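Local atomic coordinates of OTU domain-containing protein wMelOTU (Wolbachia pipientis wMel, PDB entry 6W9O), a protein that acts as a deubiquitinase of the OTU family, a cysteine protease from a bacterial endosymbiont that probably removes ubiquitin from modified proteins. Residues A[54-58]-A[129-134]; A[76-80]-A[114-120]; A[91-96]-A[109-113]. All blocks are in the same frame, centred on the assembly; numbering follows the deposited sequence.

Interaction 1 of 3, residues A[54-58]-A[129-134]; sequences FFDSF and EGRILC
F54, F55 and F58 face E129, G130 and L133 across two helix segments, 54-58 and 129-134, whose axes are inclined by 33° and approach no closer than 11.5 Å, so that side chains fill most of the gap. F54 holds CG anti to its own N (chi1 170°), which sends the ring toward the partner helix; CZ ends 3.6 Å from G130 CA, where no side chain stands in the way. F58 takes a similar first torsion, and L133 CB rests over one face of its ring, 29° off the normal in a CH-pi contact, with F58 CZ 3.6 Å from L133 CB. The CD1 branch of L133 continues over the same ring and also meets F54, CD1 lying 4.1 Å from F54 CE2. At the other side of the contact, F55 CZ packs 3.9 Å from E129 CG. Only the aliphatic part of E129 is used here: its buried carboxylate is gripped by Y113 OH at OE2 and by the D125 amide at OE1. By position and sequence, helix 53-66, which begins at C53, is probably the helix that carries the nucleophile in OTU proteases. The contact lies next to the mixed sheet, since F54 also packs on I184 and edge-to-face with F192, and F58 on V182, while helix 72-84 lies against F55, E129 and L133 through R76, C79 and D78.

Interaction 2 of 3, residues A[76-80]-A[114-120]; sequences RNDCR and TADIMRN
R76 reaches along the backbone of I117 to N120 and touches it with nearly every atom of its side chain. CB sits 3.9 Å from M118 SD and also lies near I117 O; CG passes the same carbonyl, and CD comes to 3.3 Å from I117 O. The chain is extended as far as NE, which passes 3.7 Å from N120 OD1. A turn about the last torsion (chi4 -82°) then swings the guanidinium so that NH1 meets I117 O at 2.9 Å, N-H...O 157°, in the guanidinium plane but above the plane of the carbonyl. R119 O and N120 CA lie over one face of the group, and R119 O, though close to NH1, has a poor angle for a bond. NH1 also donates to R122 O and NH2 to S52 OG, so several acceptors fix the rotation of the tip. Within the OTU domain this bonding ties helix 72-84 to a type I beta turn, D116 to R119, toward the C-terminal end of segment 114-120; the turn is closed by R119 N to D116 O at 3.0 Å and flanked by the salt bridge of R119 NH1 to D116 OD1. One helical turn along from R76, R80 NH1 makes a weak bond to T114 O (2.8 Å, 126°), its guanidinium face turned to T114 CB. I117 CG1 lies 3.8 Å from C79 CB, and its CG2 rests against R80 CB. M118, bent at chi2 and chi3, folds its sulfur back to 3.6 Å from the backbone N of N77.

Interaction 3 of 3, residues A[91-96]-A[109-113]; sequences FTNAIV and TVDNY
The F91 ring points its edge at the face of Y113 in a T-shaped pair: the planes stand at 88°, the centroids are 4.9 Å apart, and F91 CZ lies over the centre of the tyrosine ring. The closest atoms are F91 CZ and Y113 CE1, at 3.7 Å. Both rings have CG anti to the backbone N, which carries them out between helices that cross almost at right angles, 84°. I95 CD1 approaches the tyrosine near its root, 4.0 Å from Y113 CB. The I95 and T109 side chains run antiparallel past one another, I95 CD1 being 3.8 Å from T109 CG2. That threonine methyl is also 3.5 Å from I95 O and touches V96 CG2. On the other flank T92 CG2 meets V110 CG2 at 3.7 Å. The pair of helices, 89-95 and 105-116, packs in turn on helices 72-84 and 126-137, where F91 makes a second edge-to-face contact with F82. No hydrogen bond spans the two segments: T109 OG1 turns to H105 O, and the tyrosine hydroxyl has its partner in E129, which leaves mainly methyls and rings at the interface, held by dispersion and the weak electrostatics of the aromatic edge and face.

The three contacts step outward through the helical part of the OTU domain, with centres about 3, 14 and 19 Å from the chain's centre. The centres of interactions 1 and 2 are about 12 Å apart, those of 1 and 3 about 17 Å, and those of 2 and 3, which share helix 105-116, about 12 Å. Along the sequence they enclose one another, interaction 3 innermost and interaction 1 outermost. Direct joints link them: I132 CD1 is 3.8 Å from F91 CE2, and C79 CB is 3.5 Å from Y113 OH. Helix 72-84, which carries segment 76-80, touches both interaction 1 and Y113 of interaction 3, so the contacts pack directly against one another.

Interaction 1 of 3, residues A[54-58]-A[129-134]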
# COMPACT_ATOMS: atom_id res chain seq x y z
N PHE A 54 -3.16 -4.14 4.85
CA PHE A 54 -2.63 -3.14 3.93
C PHE A 54 -1.16 -3.36 3.75
O PHE A 54 -0.66 -3.41 2.60
CB PHE A 54 -2.86 -1.71 4.49
CG PHE A 54 -2.12 -0.69 3.69
CD1 PHE A 54 -2.59 -0.32 2.41
CD2 PHE A 54 -0.93 -0.20 4.16
CE1 PHE A 54 -1.86 0.53 1.62
CE2 PHE A 54 -0.17 0.66 3.38
CZ PHE A 54 -0.63 1.02 2.08
N PHE A 55 -0.44 -3.49 4.86
CA PHE A 55 1.01 -3.64 4.81
C PHE A 55 1.40 -4.94 4.13
O PHE A 55 2.38 -4.98 3.34
CB PHE A 55 1.55 -3.60 6.25
CG PHE A 55 1.22 -2.29 6.94
CD1 PHE A 55 1.95 -1.15 6.69
CD2 PHE A 55 0.15 -2.24 7.82
CE1 PHE A 55 1.62 0.05 7.28
CE2 PHE A 55 -0.18 -1.03 8.42
CZ PHE A 55 0.55 0.09 8.17
N ASP A 56 0.66 -6.01 4.42
CA ASP A 56 0.96 -7.31 3.80
C ASP A 56 0.67 -7.29 2.31
O ASP A 56 1.41 -7.94 1.52
CB ASP A 56 0.15 -8.40 4.49
CG ASP A 56 0.64 -9.80 4.15
OD1 ASP A 56 1.86 -10.02 4.35
OD2 ASP A 56 -0.18 -10.70 3.80
N SER A 57 -0.39 -6.62 1.88
CA SER A 57 -0.67 -6.53 0.44
C SER A 57 0.40 -5.72 -0.27
O SER A 57 0.94 -6.14 -1.33
CB SER A 57 -2.03 -5.84 0.23
OG SER A 57 -3.07 -6.63 0.78
N PHE A 58 0.80 -4.58 0.31
CA PHE A 58 1.88 -3.77 -0.26
C PHE A 58 3.17 -4.57 -0.32
O PHE A 58 3.86 -4.56 -1.34
CB PHE A 58 2.07 -2.52 0.62
CG PHE A 58 3.03 -1.49 0.06
CD1 PHE A 58 2.54 -0.34 -0.59
CD2 PHE A 58 4.42 -1.64 0.21
CE1 PHE A 58 3.44 0.60 -1.12
CE2 PHE A 58 5.29 -0.67 -0.29
CZ PHE A 58 4.76 0.42 -1.00
N GLU A 129 -0.15 5.92 5.19
CA GLU A 129 0.95 4.96 5.15
C GLU A 129 1.35 4.64 3.73
O GLU A 129 2.54 4.46 3.46
CB GLU A 129 0.55 3.70 5.89
CG GLU A 129 0.46 3.92 7.44
CD GLU A 129 -0.76 4.70 7.86
OE1 GLU A 129 -1.86 4.39 7.37
OE2 GLU A 129 -0.58 5.61 8.68
N GLY A 130 0.39 4.57 2.80
CA GLY A 130 0.79 4.30 1.40
C GLY A 130 1.70 5.39 0.84
O GLY A 130 2.72 5.10 0.20
N ARG A 131 1.40 6.65 1.12
CA ARG A 131 2.23 7.75 0.65
C ARG A 131 3.63 7.70 1.27
O ARG A 131 4.64 7.91 0.57
CB ARG A 131 1.52 9.07 0.97
CG ARG A 131 2.34 10.27 0.52
CD ARG A 131 1.45 11.56 0.57
NE ARG A 131 2.25 12.71 0.18
CZ ARG A 131 1.76 13.95 0.10
NH1 ARG A 131 0.49 14.17 0.38
NH2 ARG A 131 2.55 14.94 -0.26
N ILE A 132 3.71 7.36 2.56
CA ILE A 132 5.01 7.23 3.23
C ILE A 132 5.82 6.11 2.58
O ILE A 132 7.03 6.27 2.31
CB ILE A 132 4.82 6.94 4.73
CG1 ILE A 132 4.22 8.14 5.45
CG2 ILE A 132 6.20 6.47 5.34
CD1 ILE A 132 3.67 7.79 6.87
N LEU A 133 5.19 4.96 2.31
CA LEU A 133 5.96 3.84 1.77
C LEU A 133 6.33 4.07 0.31
O LEU A 133 7.38 3.58 -0.16
CB LEU A 133 5.16 2.55 1.93
CG LEU A 133 4.83 2.22 3.39
CD1 LEU A 133 3.91 1.00 3.43
CD2 LEU A 133 6.16 1.99 4.17
N CYS A 134 5.50 4.79 -0.46
CA CYS A 134 5.85 5.11 -1.84
C CYS A 134 7.10 5.97 -1.84
O CYS A 134 8.02 5.78 -2.68
CB CYS A 134 4.68 5.91 -2.46
SG CYS A 134 3.38 4.80 -3.01

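Interaction 2 of 3, residues A[76-80]-A[114-120]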
# COMPACT_ATOMS: atom_id res chain seq x y z
N ARG A 76 5.44 -1.08 8.91
CA ARG A 76 4.91 -0.24 9.99
C ARG A 76 6.03 0.57 10.62
O ARG A 76 5.87 1.76 10.90
CB ARG A 76 4.22 -1.09 11.07
CG ARG A 76 2.89 -1.71 10.60
CD ARG A 76 2.31 -2.54 11.74
NE ARG A 76 0.98 -3.08 11.40
CZ ARG A 76 -0.16 -2.39 11.50
NH1 ARG A 76 -0.17 -1.10 11.91
NH2 ARG A 76 -1.31 -2.99 11.17
N ASN A 77 7.21 -0.04 10.83
CA ASN A 77 8.33 0.71 11.42
C ASN A 77 8.79 1.86 10.51
O ASN A 77 9.21 2.91 11.02
CB ASN A 77 9.49 -0.23 11.68
CG ASN A 77 10.49 0.40 12.58
OD1 ASN A 77 10.21 0.63 13.78
ND2 ASN A 77 11.69 0.70 12.03
N ASP A 78 8.71 1.68 9.19
CA ASP A 78 9.06 2.77 8.26
C ASP A 78 8.10 3.95 8.46
O ASP A 78 8.51 5.12 8.37
CB ASP A 78 8.88 2.29 6.81
CG ASP A 78 9.91 1.22 6.35
OD1 ASP A 78 11.03 1.15 6.92
OD2 ASP A 78 9.53 0.48 5.41
N CYS A 79 6.86 3.65 8.82
CA CYS A 79 5.90 4.73 9.03
C CYS A 79 6.15 5.40 10.37
O CYS A 79 6.09 6.63 10.49
CB CYS A 79 4.47 4.17 8.95
SG CYS A 79 4.07 3.60 7.24
N ARG A 80 6.49 4.60 11.40
CA ARG A 80 6.90 5.18 12.67
C ARG A 80 8.09 6.11 12.48
O ARG A 80 8.13 7.21 13.03
CB ARG A 80 7.29 4.06 13.65
CG ARG A 80 7.87 4.55 14.93
CD ARG A 80 8.22 3.37 15.82
NE ARG A 80 9.02 3.78 16.95
CZ ARG A 80 8.52 3.93 18.18
NH1 ARG A 80 7.23 3.69 18.42
NH2 ARG A 80 9.32 4.31 19.19
N THR A 114 3.27 7.40 16.62
CA THR A 114 4.46 6.56 16.60
C THR A 114 4.25 5.30 17.44
O THR A 114 4.84 4.25 17.14
CB THR A 114 5.71 7.34 17.07
OG1 THR A 114 5.56 7.70 18.44
CG2 THR A 114 5.86 8.63 16.28
N ALA A 115 3.41 5.37 18.47
CA ALA A 115 3.07 4.16 19.22
C ALA A 115 2.01 3.34 18.49
O ALA A 115 2.15 2.12 18.33
CB ALA A 115 2.59 4.52 20.62
N ASP A 116 0.93 4.01 18.04
CA ASP A 116 -0.21 3.28 17.50
C ASP A 116 0.13 2.55 16.21
O ASP A 116 -0.43 1.47 15.94
CB ASP A 116 -1.36 4.25 17.24
CG ASP A 116 -2.73 3.52 17.13
OD1 ASP A 116 -3.00 2.59 17.96
OD2 ASP A 116 -3.53 3.87 16.23
N ILE A 117 1.01 3.12 15.35
CA ILE A 117 1.27 2.54 14.05
C ILE A 117 1.96 1.18 14.15
O ILE A 117 1.90 0.41 13.21
CB ILE A 117 2.03 3.54 13.17
CG1 ILE A 117 2.00 3.13 11.67
CG2 ILE A 117 3.53 3.64 13.61
CD1 ILE A 117 0.59 3.07 11.10
N MET A 118 2.57 0.87 15.30
CA MET A 118 3.20 -0.42 15.47
C MET A 118 2.23 -1.49 15.94
O MET A 118 2.63 -2.65 16.03
CB MET A 118 4.37 -0.33 16.45
CG MET A 118 5.48 0.62 15.93
SD MET A 118 6.07 0.27 14.28
CE MET A 118 6.66 -1.44 14.41
N ARG A 119 0.98 -1.14 16.22
CA ARG A 119 -0.00 -2.11 16.71
C ARG A 119 -0.75 -2.71 15.53
O ARG A 119 -1.19 -1.98 14.64
CB ARG A 119 -1.02 -1.41 17.62
CG ARG A 119 -0.38 -0.76 18.85
CD ARG A 119 -1.45 -0.08 19.71
NE ARG A 119 -0.86 0.52 20.90
CZ ARG A 119 -0.90 1.81 21.20
NH1 ARG A 119 -1.54 2.68 20.42
NH2 ARG A 119 -0.31 2.24 22.31
N ASN A 120 -0.89 -4.05 15.51
CA ASN A 120 -1.64 -4.65 14.41
C ASN A 120 -3.09 -4.16 14.38
O ASN A 120 -3.71 -4.19 13.31
CB ASN A 120 -1.65 -6.17 14.54
CG ASN A 120 -0.30 -6.78 14.13
OD1 ASN A 120 0.41 -6.24 13.29
ND2 ASN A 120 0.03 -7.91 14.72

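Interaction 3 of 3, residues A[91-96]-A[109-113]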
# COMPACT_ATOMS: atom_id res chain seq x y z
N PHE A 91 1.56 15.35 6.43
CA PHE A 91 1.34 14.23 7.32
C PHE A 91 0.69 14.69 8.59
O PHE A 91 -0.32 14.11 9.00
CB PHE A 91 2.70 13.55 7.61
CG PHE A 91 2.61 12.49 8.68
CD1 PHE A 91 3.00 12.75 9.99
CD2 PHE A 91 2.09 11.27 8.33
CE1 PHE A 91 2.88 11.74 10.97
CE2 PHE A 91 1.98 10.23 9.30
CZ PHE A 91 2.36 10.48 10.59
N THR A 92 1.24 15.72 9.22
CA THR A 92 0.61 16.23 10.43
C THR A 92 -0.78 16.76 10.12
O THR A 92 -1.70 16.60 10.94
CB THR A 92 1.51 17.27 11.09
OG1 THR A 92 1.91 18.29 10.15
CG2 THR A 92 2.77 16.62 11.61
N ASN A 93 -0.97 17.35 8.93
CA ASN A 93 -2.30 17.83 8.55
C ASN A 93 -3.28 16.66 8.44
O ASN A 93 -4.48 16.80 8.72
CB ASN A 93 -2.26 18.53 7.18
CG ASN A 93 -1.59 19.92 7.19
OD1 ASN A 93 -1.33 20.51 8.23
ND2 ASN A 93 -1.28 20.43 6.00
N ALA A 94 -2.82 15.51 8.00
CA ALA A 94 -3.73 14.41 7.68
C ALA A 94 -4.19 13.72 8.95
O ALA A 94 -5.31 13.20 9.00
CB ALA A 94 -3.03 13.35 6.82
N ILE A 95 -3.32 13.67 9.96
CA ILE A 95 -3.66 12.86 11.12
C ILE A 95 -4.16 13.70 12.29
O ILE A 95 -4.58 13.12 13.30
CB ILE A 95 -2.50 11.96 11.60
CG1 ILE A 95 -1.34 12.83 12.11
CG2 ILE A 95 -2.10 10.94 10.49
CD1 ILE A 95 -0.30 12.06 12.88
N VAL A 96 -4.09 15.03 12.20
CA VAL A 96 -4.64 15.92 13.23
C VAL A 96 -6.01 16.35 12.76
O VAL A 96 -6.80 15.52 12.29
CB VAL A 96 -3.76 17.16 13.50
CG1 VAL A 96 -4.40 18.00 14.58
CG2 VAL A 96 -2.33 16.77 13.92
N THR A 109 -0.16 14.36 18.98
CA THR A 109 -0.79 13.52 17.97
C THR A 109 0.27 12.71 17.23
O THR A 109 0.07 11.51 16.96
CB THR A 109 -1.63 14.35 17.01
OG1 THR A 109 -2.69 14.98 17.76
CG2 THR A 109 -2.21 13.47 15.91
N VAL A 110 1.40 13.33 16.90
CA VAL A 110 2.47 12.59 16.25
C VAL A 110 3.05 11.53 17.19
O VAL A 110 3.37 10.42 16.78
CB VAL A 110 3.55 13.57 15.76
CG1 VAL A 110 4.80 12.82 15.34
CG2 VAL A 110 2.99 14.40 14.60
N ASP A 111 3.23 11.87 18.45
CA ASP A 111 3.74 10.87 19.37
C ASP A 111 2.77 9.71 19.54
O ASP A 111 3.20 8.55 19.58
CB ASP A 111 4.11 11.50 20.71
CG ASP A 111 5.30 12.41 20.58
OD1 ASP A 111 5.29 13.46 21.24
OD2 ASP A 111 6.22 12.09 19.78
N ASN A 112 1.47 9.98 19.64
CA ASN A 112 0.50 8.89 19.69
C ASN A 112 0.61 8.00 18.46
O ASN A 112 0.56 6.77 18.57
CB ASN A 112 -0.92 9.43 19.79
CG ASN A 112 -1.17 10.10 21.10
OD1 ASN A 112 -2.16 10.81 21.25
ND2 ASN A 112 -0.29 9.88 22.06
N TYR A 113 0.76 8.61 17.27
CA TYR A 113 0.92 7.84 16.03
C TYR A 113 2.12 6.91 16.11
O TYR A 113 2.04 5.76 15.68
CB TYR A 113 1.10 8.81 14.84
CG TYR A 113 1.28 8.12 13.49
CD1 TYR A 113 2.53 7.66 13.06
CD2 TYR A 113 0.18 7.89 12.66
CE1 TYR A 113 2.67 7.02 11.83
CE2 TYR A 113 0.32 7.25 11.44
CZ TYR A 113 1.58 6.83 11.02
OH TYR A 113 1.73 6.18 9.78